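PDB 4LFU: regulatory protein SdiA from Escherichia coli, which senses acyl-homoserine-lactone autoinducers as a LuxR-type quorum-sensing receptor and acts as a DNA-binding transcription activator, among others of the ftsQAZ cell-division genes. Local coordinates for residues F17-Y27 with E160-D170; P85-W95 with R116-M124. One frame throughout, in Å; residues are numbered along the deposited sequence.

Contact 1: residues F17-Y27 with E160-D170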
loop_
_atom_site.group_PDB
_atom_site.type_symbol
_atom_site.label_atom_id
_atom_site.label_comp_id
_atom_site.label_asym_id
_atom_site.label_seq_id
_atom_site.Cartn_x
_atom_site.Cartn_y
_atom_site.Cartn_z
ATOM N N PHE A 17 -8.165 -19.384 4.896
ATOM C CA PHE A 17 -6.852 -18.731 5.046
ATOM C C PHE A 17 -6.581 -18.252 6.464
ATOM O O PHE A 17 -5.427 -18.234 6.906
ATOM C CB PHE A 17 -6.675 -17.582 4.055
ATOM C CG PHE A 17 -6.350 -18.031 2.657
ATOM C CD1 PHE A 17 -5.062 -18.479 2.332
ATOM C CD2 PHE A 17 -7.325 -18.007 1.659
ATOM C CE1 PHE A 17 -4.755 -18.887 1.050
ATOM C CE2 PHE A 17 -7.020 -18.410 0.369
ATOM C CZ PHE A 17 -5.728 -18.850 0.063
ATOM N N GLN A 18 -7.641 -17.861 7.165
ATOM C CA GLN A 18 -7.554 -17.534 8.596
ATOM C C GLN A 18 -6.999 -18.709 9.414
ATOM O O GLN A 18 -6.121 -18.531 10.255
ATOM C CB GLN A 18 -8.931 -17.143 9.157
ATOM C CG GLN A 18 -9.279 -15.645 9.151
ATOM C CD GLN A 18 -10.774 -15.379 9.464
ATOM O OE1 GLN A 18 -11.402 -14.500 8.862
ATOM N NE2 GLN A 18 -11.344 -16.160 10.399
ATOM N N ARG A 19 -7.499 -19.910 9.144
ATOM C CA ARG A 19 -7.183 -21.073 9.966
ATOM C C ARG A 19 -5.856 -21.790 9.618
ATOM O O ARG A 19 -5.429 -22.685 10.342
ATOM C CB ARG A 19 -8.390 -22.036 9.999
ATOM C CG ARG A 19 -8.210 -23.393 9.304
ATOM C CD ARG A 19 -8.715 -23.393 7.866
ATOM N NE ARG A 19 -8.030 -24.308 6.923
ATOM C CZ ARG A 19 -6.854 -24.928 7.106
ATOM N NH1 ARG A 19 -6.145 -24.775 8.227
ATOM N NH2 ARG A 19 -6.371 -25.716 6.143
ATOM N N MET A 20 -5.194 -21.390 8.532
ATOM C CA MET A 20 -3.947 -22.037 8.113
ATOM C C MET A 20 -2.814 -21.832 9.105
ATOM O O MET A 20 -2.678 -20.752 9.680
ATOM C CB MET A 20 -3.552 -21.592 6.708
ATOM C CG MET A 20 -4.354 -22.337 5.655
ATOM S SD MET A 20 -4.359 -21.592 4.036
ATOM C CE MET A 20 -5.906 -22.236 3.390
ATOM N N GLU A 21 -2.012 -22.878 9.297
ATOM C CA GLU A 21 -0.960 -22.898 10.313
ATOM C C GLU A 21 0.447 -22.999 9.727
ATOM O O GLU A 21 1.435 -22.798 10.444
ATOM C CB GLU A 21 -1.170 -24.068 11.282
ATOM C CG GLU A 21 -2.246 -23.856 12.342
ATOM C CD GLU A 21 -2.351 -25.045 13.322
ATOM O OE1 GLU A 21 -1.288 -25.491 13.849
ATOM O OE2 GLU A 21 -3.496 -25.529 13.570
ATOM N N THR A 22 0.536 -23.327 8.438
ATOM C CA THR A 22 1.827 -23.408 7.737
ATOM C C THR A 22 1.809 -22.758 6.338
ATOM O O THR A 22 0.752 -22.577 5.730
ATOM C CB THR A 22 2.336 -24.884 7.610
ATOM O OG1 THR A 22 1.326 -25.695 6.994
ATOM C CG2 THR A 22 2.704 -25.463 8.982
ATOM N N ALA A 23 2.997 -22.406 5.851
ATOM C CA ALA A 23 3.207 -21.988 4.473
ATOM C C ALA A 23 2.670 -22.992 3.427
ATOM O O ALA A 23 1.966 -22.586 2.501
ATOM C CB ALA A 23 4.681 -21.708 4.241
ATOM N N GLU A 24 2.975 -24.283 3.580
ATOM C CA GLU A 24 2.510 -25.324 2.635
ATOM C C GLU A 24 0.988 -25.400 2.499
ATOM O O GLU A 24 0.487 -25.680 1.411
ATOM C CB GLU A 24 3.137 -26.708 2.932
ATOM C CG GLU A 24 2.314 -27.983 2.483
ATOM C CD GLU A 24 2.188 -28.220 0.948
ATOM O OE1 GLU A 24 2.743 -27.442 0.125
ATOM O OE2 GLU A 24 1.508 -29.209 0.564
ATOM N N GLU A 25 0.258 -25.124 3.580
ATOM C CA GLU A 25 -1.209 -25.084 3.536
ATOM C C GLU A 25 -1.699 -23.932 2.678
ATOM O O GLU A 25 -2.732 -24.044 2.011
ATOM C CB GLU A 25 -1.805 -24.908 4.935
ATOM C CG GLU A 25 -1.815 -26.121 5.860
ATOM C CD GLU A 25 -2.382 -25.744 7.242
ATOM O OE1 GLU A 25 -3.618 -25.557 7.365
ATOM O OE2 GLU A 25 -1.593 -25.597 8.193
ATOM N N VAL A 26 -0.978 -22.811 2.736
ATOM C CA VAL A 26 -1.269 -21.634 1.902
ATOM C C VAL A 26 -1.005 -21.966 0.423
ATOM O O VAL A 26 -1.878 -21.758 -0.435
ATOM C CB VAL A 26 -0.424 -20.380 2.347
ATOM C CG1 VAL A 26 -0.683 -19.221 1.452
ATOM C CG2 VAL A 26 -0.711 -19.990 3.795
ATOM N N TYR A 27 0.186 -22.506 0.139
ATOM C CA TYR A 27 0.566 -22.870 -1.230
ATOM C C TYR A 27 -0.318 -23.951 -1.826
ATOM O O TYR A 27 -0.738 -23.844 -2.975
ATOM C CB TYR A 27 2.035 -23.252 -1.329
ATOM C CG TYR A 27 2.954 -22.138 -0.923
ATOM C CD1 TYR A 27 2.804 -20.856 -1.445
ATOM C CD2 TYR A 27 3.980 -22.364 -0.032
ATOM C CE1 TYR A 27 3.667 -19.816 -1.065
ATOM C CE2 TYR A 27 4.836 -21.346 0.354
ATOM C CZ TYR A 27 4.673 -20.076 -0.164
ATOM O OH TYR A 27 5.540 -19.065 0.224
ATOM N N GLU A 160 -5.270 -12.728 0.777
ATOM C CA GLU A 160 -5.345 -13.682 1.908
ATOM C C GLU A 160 -4.137 -14.590 2.007
ATOM O O GLU A 160 -3.648 -14.836 3.112
ATOM C CB GLU A 160 -6.629 -14.522 1.860
ATOM C CG GLU A 160 -7.898 -13.696 2.049
ATOM C CD GLU A 160 -7.792 -12.722 3.216
ATOM O OE1 GLU A 160 -7.575 -13.180 4.369
ATOM O OE2 GLU A 160 -7.935 -11.503 2.985
ATOM N N SER A 161 -3.634 -15.065 0.862
ATOM C CA SER A 161 -2.439 -15.913 0.881
ATOM C C SER A 161 -1.253 -15.158 1.454
ATOM O O SER A 161 -0.552 -15.662 2.304
ATOM C CB SER A 161 -2.128 -16.522 -0.496
ATOM O OG SER A 161 -1.859 -15.540 -1.490
ATOM N N LEU A 162 -1.065 -13.922 1.019
ATOM C CA LEU A 162 0.059 -13.130 1.485
ATOM C C LEU A 162 -0.155 -12.548 2.887
ATOM O O LEU A 162 0.815 -12.355 3.611
ATOM C CB LEU A 162 0.393 -12.021 0.483
ATOM C CG LEU A 162 0.961 -12.427 -0.880
ATOM C CD1 LEU A 162 0.895 -11.285 -1.865
ATOM C CD2 LEU A 162 2.376 -12.937 -0.739
ATOM N N MET A 163 -1.406 -12.268 3.267
ATOM C CA MET A 163 -1.709 -11.923 4.682
ATOM C C MET A 163 -1.473 -13.101 5.631
ATOM O O MET A 163 -0.845 -12.927 6.689
ATOM C CB MET A 163 -3.115 -11.338 4.853
ATOM C CG MET A 163 -3.309 -9.934 4.213
ATOM S SD MET A 163 -2.056 -8.666 4.583
ATOM C CE MET A 163 -2.197 -8.554 6.373
ATOM N N ALA A 164 -1.928 -14.303 5.241
ATOM C CA ALA A 164 -1.577 -15.522 5.973
ATOM C C ALA A 164 -0.070 -15.683 6.098
ATOM O O ALA A 164 0.448 -15.893 7.192
ATOM C CB ALA A 164 -2.190 -16.753 5.317
ATOM N N LEU A 165 0.652 -15.581 4.989
ATOM C CA LEU A 165 2.117 -15.727 5.039
ATOM C C LEU A 165 2.824 -14.650 5.867
ATOM O O LEU A 165 3.888 -14.897 6.409
ATOM C CB LEU A 165 2.716 -15.812 3.619
ATOM C CG LEU A 165 2.346 -17.055 2.793
ATOM C CD1 LEU A 165 2.458 -16.772 1.300
ATOM C CD2 LEU A 165 3.198 -18.244 3.178
ATOM N N MET A 166 2.244 -13.450 5.932
ATOM C CA MET A 166 2.751 -12.393 6.808
ATOM C C MET A 166 2.535 -12.752 8.273
ATOM O O MET A 166 3.453 -12.611 9.077
ATOM C CB MET A 166 2.121 -11.036 6.487
ATOM C CG MET A 166 2.906 -10.237 5.440
ATOM S SD MET A 166 2.262 -8.575 5.177
ATOM C CE MET A 166 3.217 -7.626 6.358
ATOM N N ARG A 167 1.329 -13.229 8.596
ATOM C CA ARG A 167 0.990 -13.735 9.933
ATOM C C ARG A 167 1.915 -14.868 10.380
ATOM O O ARG A 167 2.312 -14.907 11.530
ATOM C CB ARG A 167 -0.476 -14.202 9.979
ATOM C CG ARG A 167 -0.806 -15.098 11.171
ATOM C CD ARG A 167 -2.318 -15.307 11.335
ATOM N NE ARG A 167 -2.916 -16.067 10.234
ATOM C CZ ARG A 167 -2.764 -17.379 10.052
ATOM N NH1 ARG A 167 -2.023 -18.089 10.891
ATOM N NH2 ARG A 167 -3.349 -17.978 9.023
ATOM N N LEU A 168 2.265 -15.755 9.446
ATOM C CA LEU A 168 3.152 -16.896 9.682
ATOM C C LEU A 168 4.620 -16.515 9.580
ATOM O O LEU A 168 5.486 -17.387 9.500
ATOM C CB LEU A 168 2.837 -18.037 8.701
ATOM C CG LEU A 168 1.408 -18.610 8.734
ATOM C CD1 LEU A 168 1.126 -19.585 7.604
ATOM C CD2 LEU A 168 1.141 -19.292 10.057
ATOM N N ASN A 169 4.900 -15.209 9.583
ATOM C CA ASN A 169 6.272 -14.680 9.533
ATOM C C ASN A 169 7.176 -15.276 8.430
ATOM O O ASN A 169 8.399 -15.402 8.607
ATOM C CB ASN A 169 6.937 -14.784 10.911
ATOM C CG ASN A 169 8.042 -13.754 11.103
ATOM O OD1 ASN A 169 7.813 -12.544 10.969
ATOM N ND2 ASN A 169 9.255 -14.229 11.414
ATOM N N ASP A 170 6.565 -15.606 7.281
ATOM C CA ASP A 170 7.277 -16.216 6.151
ATOM C C ASP A 170 8.274 -15.303 5.412
ATOM O O ASP A 170 8.028 -14.104 5.226
ATOM C CB ASP A 170 6.300 -16.838 5.167
ATOM C CG ASP A 170 6.934 -17.970 4.384
ATOM O OD1 ASP A 170 7.599 -17.704 3.361
ATOM O OD2 ASP A 170 6.789 -19.132 4.813
HETATM O O HOH W 1 7.754 -19.582 1.114
#
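The turn joining the first two helices of the autoinducer-binding domain, 6-19 and 23-36, is clasped by the C-terminal end of helix 147-167, and Arg167 does the clasping. Its chain leaves with CG anti to the backbone N (chi1 163°) and bends at chi3, which carries the guanidinium to the carbonyls at the end of helix 6-19 and in the turn after it. Arg167 NH1 and NH2 both donate to Met20 O, at 3.0 Å and 2.9 Å, and this oxygen lies in the guanidinium plane. A weak bond from NH2 reaches Phe17 O, while Gln18 O sits over one face of the group. Next to this polar clasp, Leu168 puts CD2 on Glu21 O and CD1 against Thr22 C (3.5 Å), covering the turn at the N-cap of helix 23-36. Residues 23-27 then run antiparallel to 160-167, with short-segment axes 9.9 Å apart at 177°. Val26 fills the seam with its two methyls: CG1 meets Ser161 CB at 3.6 Å, and CG2 meets Ala164 CB. The Phe17 ring lies with one face over the backbone of Glu160 and Ser161; the opposite face takes Met20 CE. Beyond the helix, where a Schellman motif with Asn169 at C-prime ends it, Asp170 brings OD2 to 3.4 Å from Ala23 CB. Asp170 OD1 accepts from a water and from Ile172 N, at the start of the link to the DNA-binding domain. Deeper in, Tyr27 stacks on Tyr60 and Leu165 touches Leu44 of strand 41-47, so the helix pair lies against the sheet.

Contact 2: residues P85-W95 with R116-M124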
loop_
_atom_site.group_PDB
_atom_site.type_symbol
_atom_site.label_atom_id
_atom_site.label_comp_id
_atom_site.label_asym_id
_atom_site.label_seq_id
_atom_site.Cartn_x
_atom_site.Cartn_y
_atom_site.Cartn_z
ATOM N N PRO A 85 3.749 -3.306 -12.104
ATOM C CA PRO A 85 2.455 -2.742 -11.689
ATOM C C PRO A 85 1.853 -1.673 -12.642
ATOM O O PRO A 85 0.636 -1.537 -12.713
ATOM C CB PRO A 85 2.762 -2.155 -10.305
ATOM C CG PRO A 85 4.213 -1.969 -10.271
ATOM C CD PRO A 85 4.782 -3.094 -11.072
ATOM N N GLU A 86 2.700 -0.948 -13.374
ATOM C CA GLU A 86 2.255 0.019 -14.386
ATOM C C GLU A 86 1.395 -0.593 -15.491
ATOM O O GLU A 86 0.655 0.118 -16.166
ATOM C CB GLU A 86 3.446 0.761 -14.992
ATOM C CG GLU A 86 4.051 1.864 -14.078
ATOM C CD GLU A 86 5.569 1.712 -13.883
ATOM O OE1 GLU A 86 6.342 2.428 -14.574
ATOM O OE2 GLU A 86 5.990 0.863 -13.046
ATOM N N ASN A 87 1.446 -1.900 -15.697
ATOM C CA ASN A 87 0.572 -2.410 -16.750
ATOM C C ASN A 87 -0.667 -3.214 -16.285
ATOM O O ASN A 87 -1.362 -3.854 -17.070
ATOM C CB ASN A 87 1.373 -2.967 -17.959
ATOM C CG ASN A 87 2.219 -4.125 -17.604
ATOM O OD1 ASN A 87 1.735 -5.042 -16.954
ATOM N ND2 ASN A 87 3.497 -4.115 -18.024
ATOM N N PHE A 88 -0.968 -3.085 -14.998
ATOM C CA PHE A 88 -2.162 -3.662 -14.393
ATOM C C PHE A 88 -3.313 -2.648 -14.402
ATOM O O PHE A 88 -3.105 -1.443 -14.334
ATOM C CB PHE A 88 -1.858 -4.064 -12.943
ATOM C CG PHE A 88 -1.084 -5.345 -12.815
ATOM C CD1 PHE A 88 0.280 -5.392 -13.091
ATOM C CD2 PHE A 88 -1.717 -6.504 -12.426
ATOM C CE1 PHE A 88 0.984 -6.578 -12.970
ATOM C CE2 PHE A 88 -1.004 -7.671 -12.296
ATOM C CZ PHE A 88 0.344 -7.703 -12.580
ATOM N N SER A 89 -4.536 -3.142 -14.480
ATOM C CA SER A 89 -5.679 -2.270 -14.260
ATOM C C SER A 89 -6.518 -2.863 -13.137
ATOM O O SER A 89 -6.879 -4.033 -13.196
ATOM C CB SER A 89 -6.488 -2.117 -15.547
ATOM O OG SER A 89 -7.659 -1.370 -15.299
ATOM N N GLN A 90 -6.799 -2.058 -12.110
ATOM C CA GLN A 90 -7.511 -2.506 -10.903
ATOM C C GLN A 90 -6.795 -3.655 -10.195
ATOM O O GLN A 90 -7.443 -4.557 -9.667
ATOM C CB GLN A 90 -8.963 -2.903 -11.221
ATOM C CG GLN A 90 -10.026 -1.861 -10.806
ATOM C CD GLN A 90 -10.157 -0.770 -11.831
ATOM O OE1 GLN A 90 -10.076 -1.030 -13.039
ATOM N NE2 GLN A 90 -10.342 0.465 -11.372
ATOM N N GLY A 91 -5.465 -3.639 -10.215
ATOM C CA GLY A 91 -4.691 -4.752 -9.659
ATOM C C GLY A 91 -4.648 -6.021 -10.517
ATOM O O GLY A 91 -3.990 -6.993 -10.152
ATOM N N HIS A 92 -5.295 -5.972 -11.681
ATOM C CA HIS A 92 -5.530 -7.124 -12.536
ATOM C C HIS A 92 -4.854 -7.024 -13.912
ATOM O O HIS A 92 -4.746 -5.951 -14.500
ATOM C CB HIS A 92 -7.040 -7.317 -12.700
ATOM C CG HIS A 92 -7.424 -8.612 -13.344
ATOM N ND1 HIS A 92 -7.329 -9.824 -12.689
ATOM C CD2 HIS A 92 -7.922 -8.883 -14.576
ATOM C CE1 HIS A 92 -7.758 -10.787 -13.489
ATOM N NE2 HIS A 92 -8.123 -10.243 -14.639
ATOM N N LEU A 93 -4.386 -8.165 -14.402
ATOM C CA LEU A 93 -3.727 -8.256 -15.703
ATOM C C LEU A 93 -3.970 -9.608 -16.396
ATOM O O LEU A 93 -3.410 -10.636 -16.012
ATOM C CB LEU A 93 -2.226 -7.971 -15.584
ATOM C CG LEU A 93 -1.338 -8.060 -16.839
ATOM C CD1 LEU A 93 -1.766 -7.069 -17.946
ATOM C CD2 LEU A 93 0.123 -7.853 -16.439
ATOM N N MET A 94 -4.832 -9.586 -17.405
ATOM C CA MET A 94 -5.052 -10.734 -18.274
ATOM C C MET A 94 -3.915 -10.700 -19.288
ATOM O O MET A 94 -3.688 -9.655 -19.885
ATOM C CB MET A 94 -6.422 -10.607 -18.967
ATOM C CG MET A 94 -6.786 -11.792 -19.877
ATOM S SD MET A 94 -7.248 -13.219 -18.902
ATOM C CE MET A 94 -6.417 -14.519 -19.793
ATOM N N TRP A 95 -3.184 -11.803 -19.471
ATOM C CA TRP A 95 -2.039 -11.800 -20.426
ATOM C C TRP A 95 -2.503 -11.705 -21.876
ATOM O O TRP A 95 -3.502 -12.316 -22.263
ATOM C CB TRP A 95 -1.093 -13.004 -20.273
ATOM C CG TRP A 95 -0.553 -13.221 -18.886
ATOM C CD1 TRP A 95 -0.697 -12.390 -17.792
ATOM C CD2 TRP A 95 0.230 -14.338 -18.438
ATOM N NE1 TRP A 95 -0.072 -12.944 -16.704
ATOM C CE2 TRP A 95 0.504 -14.134 -17.068
ATOM C CE3 TRP A 95 0.703 -15.502 -19.059
ATOM C CZ2 TRP A 95 1.250 -15.037 -16.309
ATOM C CZ3 TRP A 95 1.430 -16.419 -18.298
ATOM C CH2 TRP A 95 1.703 -16.170 -16.936
ATOM N N ARG A 116 0.362 -21.110 -23.036
ATOM C CA ARG A 116 -0.503 -20.384 -23.983
ATOM C C ARG A 116 -1.243 -19.183 -23.367
ATOM O O ARG A 116 -1.451 -18.187 -24.032
ATOM C CB ARG A 116 -1.506 -21.356 -24.665
ATOM C CG ARG A 116 -0.853 -22.420 -25.621
ATOM C CD ARG A 116 -0.158 -21.786 -26.839
ATOM N NE ARG A 116 0.487 -22.770 -27.725
ATOM C CZ ARG A 116 1.790 -23.078 -27.720
ATOM N NH1 ARG A 116 2.623 -22.489 -26.871
ATOM N NH2 ARG A 116 2.271 -23.990 -28.566
ATOM N N ARG A 117 -1.637 -19.290 -22.101
ATOM C CA ARG A 117 -2.579 -18.351 -21.486
ATOM C C ARG A 117 -2.274 -18.190 -19.993
ATOM O O ARG A 117 -1.742 -19.108 -19.349
ATOM C CB ARG A 117 -4.043 -18.836 -21.659
ATOM C CG ARG A 117 -4.567 -19.018 -23.113
ATOM C CD ARG A 117 -4.868 -17.693 -23.836
ATOM N NE ARG A 117 -5.431 -17.907 -25.176
ATOM C CZ ARG A 117 -4.735 -18.006 -26.318
ATOM N NH1 ARG A 117 -3.407 -17.925 -26.336
ATOM N NH2 ARG A 117 -5.374 -18.205 -27.468
ATOM N N GLY A 118 -2.603 -17.019 -19.452
ATOM C CA GLY A 118 -2.490 -16.784 -18.016
ATOM C C GLY A 118 -3.053 -15.451 -17.581
ATOM O O GLY A 118 -3.553 -14.687 -18.382
ATOM N N VAL A 119 -2.937 -15.173 -16.296
ATOM C CA VAL A 119 -3.517 -13.993 -15.700
ATOM C C VAL A 119 -2.691 -13.625 -14.451
ATOM O O VAL A 119 -2.168 -14.503 -13.775
ATOM C CB VAL A 119 -5.005 -14.270 -15.367
ATOM C CG1 VAL A 119 -5.141 -15.427 -14.377
ATOM C CG2 VAL A 119 -5.715 -13.007 -14.870
ATOM N N THR A 120 -2.549 -12.348 -14.151
ATOM C CA THR A 120 -1.866 -11.967 -12.907
ATOM C C THR A 120 -2.722 -11.002 -12.074
ATOM O O THR A 120 -3.385 -10.113 -12.609
ATOM C CB THR A 120 -0.458 -11.386 -13.186
ATOM O OG1 THR A 120 0.235 -12.282 -14.052
ATOM C CG2 THR A 120 0.368 -11.212 -11.898
ATOM N N GLN A 121 -2.731 -11.215 -10.766
ATOM C CA GLN A 121 -3.328 -10.263 -9.846
ATOM C C GLN A 121 -2.238 -9.738 -8.913
ATOM O O GLN A 121 -1.400 -10.493 -8.474
ATOM C CB GLN A 121 -4.442 -10.907 -9.033
ATOM C CG GLN A 121 -5.191 -9.903 -8.167
ATOM C CD GLN A 121 -6.312 -9.209 -8.900
ATOM O OE1 GLN A 121 -6.818 -9.696 -9.915
ATOM N NE2 GLN A 121 -6.720 -8.059 -8.381
ATOM N N TYR A 122 -2.257 -8.442 -8.610
ATOM C CA TYR A 122 -1.291 -7.912 -7.652
ATOM C C TYR A 122 -1.858 -7.040 -6.519
ATOM O O TYR A 122 -2.970 -6.479 -6.627
ATOM C CB TYR A 122 -0.117 -7.231 -8.361
ATOM C CG TYR A 122 -0.158 -5.733 -8.384
ATOM C CD1 TYR A 122 0.642 -4.965 -7.519
ATOM C CD2 TYR A 122 -0.961 -5.079 -9.290
ATOM C CE1 TYR A 122 0.583 -3.557 -7.543
ATOM C CE2 TYR A 122 -1.030 -3.714 -9.327
ATOM C CZ TYR A 122 -0.262 -2.956 -8.466
ATOM O OH TYR A 122 -0.360 -1.588 -8.589
ATOM N N LEU A 123 -1.074 -6.968 -5.437
ATOM C CA LEU A 123 -1.369 -6.169 -4.266
ATOM C C LEU A 123 -0.096 -5.634 -3.614
ATOM O O LEU A 123 0.902 -6.371 -3.443
ATOM C CB LEU A 123 -2.110 -7.013 -3.213
ATOM C CG LEU A 123 -2.603 -6.210 -2.000
ATOM C CD1 LEU A 123 -3.668 -5.217 -2.436
ATOM C CD2 LEU A 123 -3.122 -7.096 -0.880
ATOM N N MET A 124 -0.148 -4.368 -3.214
ATOM C CA MET A 124 0.874 -3.831 -2.334
ATOM C C MET A 124 0.531 -4.160 -0.900
ATOM O O MET A 124 -0.554 -3.849 -0.439
ATOM C CB MET A 124 1.004 -2.319 -2.458
ATOM C CG MET A 124 1.970 -1.779 -1.400
ATOM S SD MET A 124 2.528 -0.134 -1.790
ATOM C CE MET A 124 1.046 0.842 -1.496
HETATM O O HOH W 2 -9.203 -6.538 -10.052
#
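Strand 92-94 pairs antiparallel with strand 117-124, the short-segment axes 4.7 Å apart, as an outermost strand, within this chain, of the five-stranded antiparallel sheet in the autoinducer-binding domain. Leu93 and Thr120 form the hydrogen-bonded pair, joined by Leu93 N to Thr120 O at 2.8 Å and Thr120 N to Leu93 O at 2.7 Å. Tyr122 N to Gly91 O and Trp95 N to Gly118 O extend the pairing at its two ends. A type I' turn from Ser89 to His92 leads into the strand; just before it, the Phe88 ring sets its edge against Thr120 O and CG2. The Tyr122 edge points at one face of the Phe88 ring in a T-shaped pair, centroids 4.8 Å apart and planes at 61°; Leu93 CB lies over the other face. Pro85 CB closes on the phenol end of Tyr122. On the face carrying His92, Gln121 bends at chi2 and offers OE1 to His92 ND1 (2.8 Å), close to the imidazole plane, while His92 CE1 packs on Val119 CG2. This face looks toward helix 147-167, where Gln151 and Gln155 touch His92 and Gln121. At the other end Trp95 lies flat across Gly118, whose CA makes a CH-pi contact 3.8 Å from the centroid of the six-membered ring. Trp95 also borders a tetraethylene glycol, probably from the crystallisation liquor, that may mark a pocket. Trp95 NE1 donates to Thr120 OG1 at 2.8 Å, almost exactly in the ring plane, and so fixes the turn of the indole; the same OG1 is also hydrogen-bonded to Ser134 OG.

In the fold
Both contacts belong to the autoinducer-binding domain, their centres 22 Å apart and their nearest atoms about 5 Å apart without touching. Along the chain contact 2 is nested inside contact 1: residues 85-95 and 116-124 fall in the 132 residues between 17-27 and 160-170. Contact 1 joins helices and contact 2 joins strands, but helix 147-167 links them. Its earlier turns reach the sheet beside His92, Val119 and Gln121. Contact 1 thus brings a segment near the start of the domain against the C-terminal end of helix 147-167, and contact 2 completes one sheet edge within this chain. Across the dimer, Glu160 OE2 and Gln90 NE2 of the second subunit form a weak hydrogen bond, and Gln90 does the same with Glu160 of the second subunit.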